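Local coordinates for protein transcriptional regulator, AraC family (Pseudomonas putida, PDB 3GRA) that probably acts as a sequence-specific DNA-binding transcription factor, of which this chain is the DJ-1/PfpI-like domain without the AraC-type DNA-binding part, at residues P88-A98 against W112-L120; Y6-S17 against L72-T83. All blocks are in the same frame, centred on the assembly; numbering follows the deposited sequence.

Contact 1 of 2, residues P88-A98 against W112-L120; sequences PELDRLLNDCA and WFLGRAGVL. With MG (magnesium ion), chain E; EDO (1,2-ethanediol), chain D.
Helix 90-98 crosses helix 112-117 nearly at a right angle, 81° between the short axes, and the backbones come nearest at Asp91 and Ala117. Asp91 is shared between two partners. Its OD1 takes the NE of Arg116 at 2.8 Å in a salt bridge, met on the syn side, somewhat out of the carboxylate plane. A weak second bond runs from NH2 of Arg116 to the same oxygen. The two side chains cross at about a right angle, with carboxylate and guanidinium planes 74° apart, so this is not a flat two-pronged pair. The Arg116 chain leaves the backbone extended and bends at its third torsion (64°), which brings NE rather than the far end to the carboxylate. NH1 is left to bond the carbonyl of Lys86. The other oxygen of Asp91, OD2, binds the magnesium ion at 2.1 Å, and five waters complete six-fold coordination. Arg116 and the metal probably both stabilise the negative charge of Asp91.

The rest of the contact is mostly apolar. Leu90 CD1 meets Phe113 CD1 at 3.6 Å, obliquely to the ring. The methyl of Ala117 lies 3.9 Å from Leu94 CB, a small side chain at the point where the backbones come nearest. Farther along, Val119 CG1 reaches Ala98 CB at 3.8 Å. Asn95 ND2 gives a weak bond to the carbonyl of Ala117, near the helix end where Gly118, with positive phi, forms a Schellman motif. Leu94, Phe113 and Leu114 also touch Val77 of strand 74-78. The arrangement is that of two helices packed on one side of the central sheet in a DJ-1/PfpI-like alpha/beta domain, with a magnesium site at its surface end.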
loop_
_atom_site.group_PDB
_atom_site.type_symbol
_atom_site.label_atom_id
_atom_site.label_comp_id
_atom_site.label_asym_id
_atom_site.label_seq_id
_atom_site.Cartn_x
_atom_site.Cartn_y
_atom_site.Cartn_z
ATOM N N PRO A 88 18.989 -14.995 0.021
ATOM C CA PRO A 88 20.180 -15.224 0.847
ATOM C C PRO A 88 21.133 -14.037 0.924
ATOM O O PRO A 88 21.862 -13.887 1.904
ATOM C CB PRO A 88 20.833 -16.438 0.187
ATOM C CG PRO A 88 20.367 -16.343 -1.235
ATOM C CD PRO A 88 18.917 -15.986 -1.067
ATOM N N GLU A 89 21.137 -13.205 -0.111
ATOM C CA GLU A 89 22.013 -12.043 -0.138
ATOM C C GLU A 89 21.751 -11.079 1.008
ATOM O O GLU A 89 22.655 -10.351 1.455
ATOM C CB GLU A 89 21.829 -11.292 -1.459
ATOM C CG GLU A 89 20.385 -10.867 -1.678
ATOM C CD GLU A 89 20.128 -10.351 -3.061
ATOM O OE1 GLU A 89 20.821 -9.397 -3.475
ATOM O OE2 GLU A 89 19.233 -10.894 -3.734
ATOM N N LEU A 90 20.511 -11.070 1.486
ATOM C CA LEU A 90 20.123 -10.140 2.560
ATOM C C LEU A 90 20.924 -10.336 3.831
ATOM O O LEU A 90 21.085 -9.418 4.604
ATOM C CB LEU A 90 18.635 -10.285 2.860
ATOM C CG LEU A 90 17.689 -9.886 1.745
ATOM C CD1 LEU A 90 16.249 -10.150 2.166
ATOM C CD2 LEU A 90 17.889 -8.413 1.411
ATOM N N ASP A 91 21.462 -11.536 4.023
ATOM C CA ASP A 91 22.242 -11.809 5.235
ATOM C C ASP A 91 23.474 -10.932 5.442
ATOM O O ASP A 91 23.563 -10.301 6.481
ATOM C CB ASP A 91 22.621 -13.273 5.334
ATOM C CG ASP A 91 21.421 -14.154 5.630
ATOM O OD1 ASP A 91 20.342 -13.595 5.858
ATOM O OD2 ASP A 91 21.555 -15.400 5.635
ATOM N N ARG A 92 24.412 -10.896 4.493
ATOM C CA ARG A 92 25.594 -10.068 4.673
ATOM C C ARG A 92 25.247 -8.607 4.418
ATOM O O ARG A 92 25.853 -7.704 5.009
ATOM C CB ARG A 92 26.738 -10.515 3.772
ATOM C CG ARG A 92 26.277 -11.240 2.526
ATOM C CD ARG A 92 27.453 -11.811 1.763
ATOM N NE ARG A 92 27.060 -12.144 0.400
ATOM C CZ ARG A 92 26.969 -11.261 -0.588
ATOM N NH1 ARG A 92 27.251 -9.980 -0.376
ATOM N NH2 ARG A 92 26.578 -11.659 -1.788
ATOM N N LEU A 93 24.249 -8.359 3.574
ATOM C CA LEU A 93 23.835 -6.989 3.291
ATOM C C LEU A 93 23.338 -6.302 4.568
ATOM O O LEU A 93 23.690 -5.152 4.861
ATOM C CB LEU A 93 22.711 -6.973 2.251
ATOM C CG LEU A 93 22.126 -5.609 1.882
ATOM C CD1 LEU A 93 23.135 -4.818 1.073
ATOM C CD2 LEU A 93 20.853 -5.815 1.077
ATOM N N LEU A 94 22.514 -7.012 5.329
ATOM C CA LEU A 94 21.964 -6.455 6.552
ATOM C C LEU A 94 23.018 -6.431 7.654
ATOM O O LEU A 94 23.039 -5.523 8.486
ATOM C CB LEU A 94 20.731 -7.262 6.973
ATOM C CG LEU A 94 19.561 -7.132 5.981
ATOM C CD1 LEU A 94 18.646 -8.348 6.070
ATOM C CD2 LEU A 94 18.792 -5.864 6.266
ATOM N N ASN A 95 23.900 -7.424 7.642
ATOM C CA ASN A 95 24.970 -7.513 8.623
ATOM C C ASN A 95 25.876 -6.273 8.459
ATOM O O ASN A 95 26.223 -5.606 9.441
ATOM C CB ASN A 95 25.759 -8.803 8.382
ATOM C CG ASN A 95 26.382 -9.348 9.646
ATOM O OD1 ASN A 95 27.354 -8.798 10.165
ATOM N ND2 ASN A 95 25.815 -10.438 10.159
ATOM N N ASP A 96 26.242 -5.969 7.211
ATOM C CA ASP A 96 27.083 -4.814 6.916
ATOM C C ASP A 96 26.356 -3.516 7.233
ATOM O O ASP A 96 26.971 -2.543 7.668
ATOM C CB ASP A 96 27.510 -4.802 5.447
ATOM C CG ASP A 96 28.380 -5.992 5.079
ATOM O OD1 ASP A 96 29.250 -6.386 5.889
ATOM O OD2 ASP A 96 28.203 -6.527 3.965
ATOM N N CYS A 97 25.049 -3.490 7.006
ATOM C CA CYS A 97 24.290 -2.291 7.315
ATOM C C CYS A 97 24.292 -2.126 8.837
ATOM O O CYS A 97 24.318 -1.010 9.352
ATOM C CB CYS A 97 22.855 -2.402 6.779
ATOM S SG CYS A 97 22.705 -2.127 4.989
ATOM N N ALA A 98 24.280 -3.253 9.548
ATOM C CA ALA A 98 24.302 -3.243 11.008
ATOM C C ALA A 98 25.692 -2.813 11.484
ATOM O O ALA A 98 25.823 -2.131 12.494
ATOM C CB ALA A 98 23.962 -4.632 11.558
ATOM N N TRP A 112 11.859 -11.778 10.018
ATOM C CA TRP A 112 12.418 -13.120 9.808
ATOM C C TRP A 112 13.811 -12.965 9.157
ATOM O O TRP A 112 14.773 -13.620 9.558
ATOM C CB TRP A 112 11.516 -13.951 8.889
ATOM C CG TRP A 112 11.982 -15.376 8.737
ATOM C CD1 TRP A 112 11.766 -16.411 9.603
ATOM C CD2 TRP A 112 12.768 -15.910 7.663
ATOM N NE1 TRP A 112 12.369 -17.556 9.133
ATOM C CE2 TRP A 112 12.988 -17.277 7.944
ATOM C CE3 TRP A 112 13.308 -15.366 6.491
ATOM C CZ2 TRP A 112 13.721 -18.108 7.089
ATOM C CZ3 TRP A 112 14.037 -16.193 5.644
ATOM C CH2 TRP A 112 14.235 -17.551 5.949
ATOM N N PHE A 113 13.908 -12.065 8.181
ATOM C CA PHE A 113 15.151 -11.810 7.447
ATOM C C PHE A 113 16.215 -11.162 8.315
ATOM O O PHE A 113 17.392 -11.492 8.227
ATOM C CB PHE A 113 14.840 -10.943 6.228
ATOM C CG PHE A 113 13.985 -11.644 5.199
ATOM C CD1 PHE A 113 14.545 -12.555 4.308
ATOM C CD2 PHE A 113 12.616 -11.394 5.122
ATOM C CE1 PHE A 113 13.754 -13.196 3.356
ATOM C CE2 PHE A 113 11.827 -12.038 4.173
ATOM C CZ PHE A 113 12.399 -12.937 3.289
ATOM N N LEU A 114 15.805 -10.221 9.154
ATOM C CA LEU A 114 16.740 -9.578 10.069
ATOM C C LEU A 114 17.205 -10.659 11.045
ATOM O O LEU A 114 18.337 -10.643 11.515
ATOM C CB LEU A 114 16.039 -8.458 10.834
ATOM C CG LEU A 114 15.852 -7.115 10.116
ATOM C CD1 LEU A 114 15.392 -7.325 8.682
ATOM C CD2 LEU A 114 14.849 -6.271 10.905
ATOM N N GLY A 115 16.315 -11.599 11.341
ATOM C CA GLY A 115 16.652 -12.681 12.250
ATOM C C GLY A 115 17.731 -13.592 11.685
ATOM O O GLY A 115 18.739 -13.858 12.342
ATOM N N ARG A 116 17.517 -14.059 10.457
ATOM C CA ARG A 116 18.463 -14.941 9.787
ATOM C C ARG A 116 19.812 -14.255 9.589
ATOM O O ARG A 116 20.862 -14.902 9.622
ATOM C CB ARG A 116 17.908 -15.369 8.426
ATOM C CG ARG A 116 18.750 -16.419 7.702
ATOM C CD ARG A 116 18.179 -16.686 6.321
ATOM N NE ARG A 116 18.267 -15.490 5.491
ATOM C CZ ARG A 116 17.673 -15.330 4.315
ATOM N NH1 ARG A 116 16.927 -16.294 3.803
ATOM N NH2 ARG A 116 17.832 -14.194 3.653
ATOM N N ALA A 117 19.778 -12.943 9.377
ATOM C CA ALA A 117 21.001 -12.174 9.175
ATOM C C ALA A 117 21.818 -12.047 10.467
ATOM O O ALA A 117 22.996 -11.701 10.430
ATOM C CB ALA A 117 20.652 -10.786 8.638
ATOM N N GLY A 118 21.181 -12.325 11.601
ATOM C CA GLY A 118 21.861 -12.225 12.879
ATOM C C GLY A 118 21.966 -10.797 13.391
ATOM O O GLY A 118 22.892 -10.469 14.135
ATOM N N VAL A 119 21.025 -9.941 13.012
ATOM C CA VAL A 119 21.058 -8.553 13.453
ATOM C C VAL A 119 20.021 -8.273 14.546
ATOM O O VAL A 119 19.853 -7.135 14.975
ATOM C CB VAL A 119 20.812 -7.575 12.272
ATOM C CG1 VAL A 119 21.863 -7.784 11.199
ATOM C CG2 VAL A 119 19.408 -7.786 11.694
ATOM N N LEU A 120 19.315 -9.308 14.983
ATOM C CA LEU A 120 18.319 -9.162 16.040
ATOM C C LEU A 120 18.768 -9.937 17.277
ATOM O O LEU A 120 17.962 -10.274 18.147
ATOM C CB LEU A 120 16.950 -9.682 15.580
ATOM C CG LEU A 120 16.165 -8.864 14.552
ATOM C CD1 LEU A 120 14.878 -9.594 14.205
ATOM C CD2 LEU A 120 15.859 -7.479 15.105
HETATM MG MG MG E . 22.284 -17.264 5.106
HETATM C C1 EDO D . 23.963 -14.737 -1.409
HETATM O O1 EDO D . 25.091 -14.083 -0.802
HETATM C C2 EDO D . 24.080 -14.586 -2.935
HETATM O O2 EDO D . 25.275 -13.849 -3.233
HETATM O O HOH W 1 22.529 -16.807 3.101
HETATM O O HOH W 2 23.918 -18.771 4.208
HETATM O O HOH W 3 20.668 -18.168 4.325
HETATM O O HOH W 4 21.981 -18.379 6.792
HETATM O O HOH W 5 24.214 -16.409 5.669
#

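Contact 2 of 2, residues Y6-S17 against L72-T83. With EDO (1,2-ethanediol), chain C.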
loop_
_atom_site.group_PDB
_atom_site.type_symbol
_atom_site.label_atom_id
_atom_site.label_comp_id
_atom_site.label_asym_id
_atom_site.label_seq_id
_atom_site.Cartn_x
_atom_site.Cartn_y
_atom_site.Cartn_z
ATOM N N TYR A 6 15.811 12.614 7.917
ATOM C CA TYR A 6 16.006 11.206 8.263
ATOM C C TYR A 6 15.759 10.393 6.979
ATOM O O TYR A 6 14.690 10.483 6.378
ATOM C CB TYR A 6 15.021 10.805 9.371
ATOM C CG TYR A 6 15.332 9.472 10.013
ATOM C CD1 TYR A 6 16.385 9.334 10.915
ATOM C CD2 TYR A 6 14.592 8.339 9.690
ATOM C CE1 TYR A 6 16.693 8.088 11.479
ATOM C CE2 TYR A 6 14.884 7.100 10.236
ATOM C CZ TYR A 6 15.931 6.973 11.130
ATOM O OH TYR A 6 16.186 5.730 11.661
ATOM N N ARG A 7 16.759 9.631 6.552
ATOM C CA ARG A 7 16.657 8.826 5.329
ATOM C C ARG A 7 16.275 7.376 5.574
ATOM O O ARG A 7 17.000 6.645 6.238
ATOM C CB ARG A 7 17.981 8.839 4.551
ATOM C CG ARG A 7 18.164 10.012 3.591
ATOM C CD ARG A 7 19.047 9.596 2.414
ATOM N NE ARG A 7 18.495 8.425 1.724
ATOM C CZ ARG A 7 17.450 8.460 0.898
ATOM N NH1 ARG A 7 16.840 9.610 0.643
ATOM N NH2 ARG A 7 16.999 7.345 0.341
ATOM N N VAL A 8 15.142 6.959 5.023
ATOM C CA VAL A 8 14.701 5.578 5.178
ATOM C C VAL A 8 14.290 4.927 3.856
ATOM O O VAL A 8 13.440 5.435 3.135
ATOM C CB VAL A 8 13.531 5.479 6.175
ATOM C CG1 VAL A 8 12.423 6.422 5.752
ATOM C CG2 VAL A 8 13.009 4.033 6.247
ATOM N N ASP A 9 14.909 3.792 3.549
ATOM C CA ASP A 9 14.607 3.043 2.330
ATOM C C ASP A 9 13.891 1.730 2.660
ATOM O O ASP A 9 14.138 1.111 3.694
ATOM C CB ASP A 9 15.881 2.747 1.543
ATOM C CG ASP A 9 16.296 3.896 0.639
ATOM O OD1 ASP A 9 15.574 4.920 0.590
ATOM O OD2 ASP A 9 17.346 3.763 -0.029
ATOM N N PHE A 10 13.022 1.304 1.750
ATOM C CA PHE A 10 12.241 0.098 1.934
ATOM C C PHE A 10 12.533 -0.946 0.872
ATOM O O PHE A 10 12.294 -0.715 -0.312
ATOM C CB PHE A 10 10.747 0.439 1.876
ATOM C CG PHE A 10 10.294 1.412 2.931
ATOM C CD1 PHE A 10 9.769 0.959 4.133
ATOM C CD2 PHE A 10 10.359 2.790 2.701
ATOM C CE1 PHE A 10 9.308 1.860 5.099
ATOM C CE2 PHE A 10 9.903 3.702 3.656
ATOM C CZ PHE A 10 9.376 3.236 4.855
ATOM N N ILE A 11 13.043 -2.101 1.284
ATOM C CA ILE A 11 13.303 -3.167 0.327
ATOM C C ILE A 11 11.996 -3.930 0.135
ATOM O O ILE A 11 11.505 -4.581 1.061
ATOM C CB ILE A 11 14.400 -4.138 0.825
ATOM C CG1 ILE A 11 15.731 -3.394 0.971
ATOM C CG2 ILE A 11 14.587 -5.268 -0.187
ATOM C CD1 ILE A 11 16.806 -4.208 1.610
ATOM N N LEU A 12 11.422 -3.834 -1.060
ATOM C CA LEU A 12 10.158 -4.513 -1.342
ATOM C C LEU A 12 10.427 -5.887 -1.925
ATOM O O LEU A 12 10.992 -5.999 -3.011
ATOM C CB LEU A 12 9.316 -3.698 -2.330
ATOM C CG LEU A 12 9.069 -2.208 -2.034
ATOM C CD1 LEU A 12 8.183 -1.639 -3.134
ATOM C CD2 LEU A 12 8.388 -2.024 -0.660
ATOM N N LEU A 13 10.052 -6.921 -1.183
ATOM C CA LEU A 13 10.230 -8.296 -1.616
ATOM C C LEU A 13 8.977 -8.725 -2.376
ATOM O O LEU A 13 7.911 -8.109 -2.239
ATOM C CB LEU A 13 10.438 -9.214 -0.405
ATOM C CG LEU A 13 11.608 -8.904 0.542
ATOM C CD1 LEU A 13 11.687 -9.971 1.625
ATOM C CD2 LEU A 13 12.902 -8.852 -0.248
ATOM N N GLU A 14 9.099 -9.777 -3.179
ATOM C CA GLU A 14 7.956 -10.231 -3.950
ATOM C C GLU A 14 6.798 -10.574 -3.014
ATOM O O GLU A 14 6.997 -11.204 -1.975
ATOM C CB GLU A 14 8.322 -11.444 -4.804
ATOM C CG GLU A 14 7.571 -11.481 -6.135
ATOM C CD GLU A 14 7.475 -12.877 -6.724
ATOM O OE1 GLU A 14 6.984 -13.777 -6.013
ATOM O OE2 GLU A 14 7.874 -13.077 -7.895
ATOM N N HIS A 15 5.598 -10.130 -3.385
ATOM C CA HIS A 15 4.372 -10.375 -2.618
ATOM C C HIS A 15 4.345 -9.643 -1.274
ATOM O O HIS A 15 3.713 -10.096 -0.321
ATOM C CB HIS A 15 4.171 -11.884 -2.402
ATOM C CG HIS A 15 4.272 -12.692 -3.661
ATOM N ND1 HIS A 15 3.693 -12.294 -4.844
ATOM C CD2 HIS A 15 4.877 -13.875 -3.918
ATOM C CE1 HIS A 15 3.937 -13.194 -5.780
ATOM N NE2 HIS A 15 4.653 -14.165 -5.242
ATOM N N PHE A 16 5.029 -8.506 -1.215
ATOM C CA PHE A 16 5.092 -7.701 0.000
ATOM C C PHE A 16 3.706 -7.161 0.360
ATOM O O PHE A 16 2.906 -6.823 -0.520
ATOM C CB PHE A 16 6.053 -6.527 -0.211
ATOM C CG PHE A 16 5.533 -5.469 -1.166
ATOM C CD1 PHE A 16 4.798 -4.384 -0.691
ATOM C CD2 PHE A 16 5.804 -5.547 -2.532
ATOM C CE1 PHE A 16 4.348 -3.388 -1.558
ATOM C CE2 PHE A 16 5.360 -4.559 -3.412
ATOM C CZ PHE A 16 4.629 -3.471 -2.927
ATOM N N SER A 17 3.421 -7.100 1.655
ATOM C CA SER A 17 2.148 -6.563 2.119
ATOM C C SER A 17 2.047 -5.108 1.633
ATOM O O SER A 17 2.802 -4.241 2.074
ATOM C CB SER A 17 2.107 -6.617 3.640
ATOM O OG SER A 17 1.019 -5.861 4.122
ATOM N N LEU A 72 22.026 5.990 4.299
ATOM C CA LEU A 72 20.799 5.623 4.997
ATOM C C LEU A 72 20.832 5.625 6.518
ATOM O O LEU A 72 21.830 5.271 7.136
ATOM C CB LEU A 72 20.342 4.234 4.542
ATOM C CG LEU A 72 19.227 4.125 3.500
ATOM C CD1 LEU A 72 19.530 5.022 2.312
ATOM C CD2 LEU A 72 19.085 2.671 3.064
ATOM N N ASP A 73 19.713 6.021 7.112
ATOM C CA ASP A 73 19.562 5.995 8.560
ATOM C C ASP A 73 18.789 4.727 8.901
ATOM O O ASP A 73 18.958 4.159 9.980
ATOM C CB ASP A 73 18.777 7.205 9.054
ATOM C CG ASP A 73 19.588 8.483 8.996
ATOM O OD1 ASP A 73 20.682 8.523 9.603
ATOM O OD2 ASP A 73 19.132 9.442 8.352
ATOM N N LEU A 74 17.953 4.269 7.968
ATOM C CA LEU A 74 17.141 3.078 8.209
ATOM C C LEU A 74 16.745 2.312 6.952
ATOM O O LEU A 74 16.166 2.866 6.019
ATOM C CB LEU A 74 15.876 3.467 8.981
ATOM C CG LEU A 74 14.770 2.421 9.183
ATOM C CD1 LEU A 74 15.226 1.329 10.150
ATOM C CD2 LEU A 74 13.521 3.120 9.698
ATOM N N LEU A 75 17.062 1.027 6.951
ATOM C CA LEU A 75 16.745 0.138 5.847
ATOM C C LEU A 75 15.697 -0.826 6.382
ATOM O O LEU A 75 15.955 -1.556 7.335
ATOM C CB LEU A 75 17.993 -0.642 5.416
ATOM C CG LEU A 75 17.899 -1.538 4.174
ATOM C CD1 LEU A 75 17.441 -0.713 2.977
ATOM C CD2 LEU A 75 19.268 -2.144 3.883
ATOM N N VAL A 76 14.522 -0.815 5.759
ATOM C CA VAL A 76 13.414 -1.665 6.156
ATOM C C VAL A 76 13.105 -2.781 5.147
ATOM O O VAL A 76 12.960 -2.531 3.944
ATOM C CB VAL A 76 12.138 -0.825 6.342
ATOM C CG1 VAL A 76 11.059 -1.652 7.028
ATOM C CG2 VAL A 76 12.456 0.433 7.159
ATOM N N VAL A 77 13.006 -4.012 5.644
ATOM C CA VAL A 77 12.691 -5.141 4.790
ATOM C C VAL A 77 11.183 -5.360 4.848
ATOM O O VAL A 77 10.606 -5.635 5.922
ATOM C CB VAL A 77 13.403 -6.443 5.233
ATOM C CG1 VAL A 77 13.046 -7.572 4.249
ATOM C CG2 VAL A 77 14.911 -6.238 5.273
ATOM N N CYS A 78 10.547 -5.215 3.692
ATOM C CA CYS A 78 9.111 -5.383 3.598
ATOM C C CYS A 78 8.747 -6.727 2.982
ATOM O O CYS A 78 9.093 -7.029 1.832
ATOM C CB CYS A 78 8.498 -4.251 2.778
ATOM S SG CYS A 78 8.921 -2.612 3.407
ATOM N N GLY A 79 8.049 -7.526 3.777
ATOM C CA GLY A 79 7.619 -8.832 3.338
ATOM C C GLY A 79 6.115 -8.921 3.296
ATOM O O GLY A 79 5.411 -7.908 3.332
ATOM N N GLY A 80 5.616 -10.147 3.219
ATOM C CA GLY A 80 4.187 -10.369 3.153
ATOM C C GLY A 80 3.912 -11.836 3.374
ATOM O O GLY A 80 4.842 -12.634 3.464
ATOM N N LEU A 81 2.635 -12.184 3.449
ATOM C CA LEU A 81 2.195 -13.555 3.674
ATOM C C LEU A 81 2.790 -14.551 2.688
ATOM O O LEU A 81 3.330 -15.589 3.088
ATOM C CB LEU A 81 0.667 -13.633 3.589
ATOM C CG LEU A 81 0.112 -15.053 3.694
ATOM C CD1 LEU A 81 0.460 -15.623 5.062
ATOM C CD2 LEU A 81 -1.399 -15.044 3.476
ATOM N N ARG A 82 2.690 -14.230 1.404
ATOM C CA ARG A 82 3.189 -15.111 0.364
ATOM C C ARG A 82 4.649 -14.856 -0.017
ATOM O O ARG A 82 5.183 -15.511 -0.911
ATOM C CB ARG A 82 2.275 -15.005 -0.865
ATOM C CG ARG A 82 0.815 -15.410 -0.564
ATOM C CD ARG A 82 0.688 -16.917 -0.322
ATOM N NE ARG A 82 -0.475 -17.295 0.490
ATOM C CZ ARG A 82 -1.740 -16.979 0.216
ATOM N NH1 ARG A 82 -2.041 -16.262 -0.860
ATOM N NH2 ARG A 82 -2.712 -17.390 1.023
ATOM N N THR A 83 5.300 -13.917 0.669
ATOM C CA THR A 83 6.698 -13.608 0.373
ATOM C C THR A 83 7.610 -14.813 0.567
ATOM O O THR A 83 7.683 -15.394 1.651
ATOM C CB THR A 83 7.241 -12.476 1.254
ATOM O OG1 THR A 83 6.535 -11.253 0.982
ATOM C CG2 THR A 83 8.723 -12.281 0.981
HETATM C C1 EDO C . 12.832 -8.556 -4.238
HETATM O O1 EDO C . 13.132 -7.184 -4.002
HETATM C C2 EDO C . 12.122 -8.726 -5.608
HETATM O O2 EDO C . 11.972 -7.447 -6.272
HETATM O O HOH W 6 1.543 -12.079 0.162
HETATM O O HOH W 7 5.460 -4.845 3.150
#
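Asp73 meets Tyr6 and Arg7 where parallel strands 6-12 and 74-78 begin. Its OD2 takes the backbone N-H of Arg7 on the anti lone pair at 3.0 Å, almost straight (171°). Its CB lies over one face of the Tyr6 ring, 3.6 Å from the centroid, a CH-pi contact. The ring swings there because CG is anti to the backbone N (chi1 -167°). Tyr6 OH lies 3.5 Å from Leu74 CB. An alanine in place of Tyr6 would probably leave Asp73 CB without its CH-pi partner and open a gap beside Leu74. The carbonyl of Arg7 accepts from both Asp73 N and Leu74 N. The ladder then alternates: Asp9 N to Leu74 O, Val76 N to Asp9 O, Ile11 N to Val76 O at 2.7 Å, Cys78 N to Ile11 O and Leu13 N to Cys78 O. Beyond the strands, Thr83 OG1 donates to Glu14 O and Ser17 N to Gly79 O. The buried Asp9 pairs through OD1 with Arg7 NH2, which also bonds Thr42. This is a central parallel pair in the sheet of a DJ-1/PfpI-like alpha/beta domain. Strand 39-45 adjoins strand 6-12; helix 18-34 packs on Val8, Phe10 and Leu12, and helix 161-176 on Tyr6 and Leu74.

From the N terminus, strand 6-12 opens contact 2. The chain then passes through helix 18-34 and strand 39-45 before strand 74-78 returns to close a long loop of 54 residues. Contact 1 follows in series: helix 90-100 comes next, strand 103-107 enters the sheet, and helix 110-117 closes a short loop of 13 residues. The contacts neither nest nor cross. They touch directly, however: Phe113 CE2 lies 3.3 Å from Leu13 CD1, and Cys97 packs on Leu75. Contact 2 joins two central strands of the sheet, and contact 1 joins the helices that lie against the face bearing Leu75 and Val77.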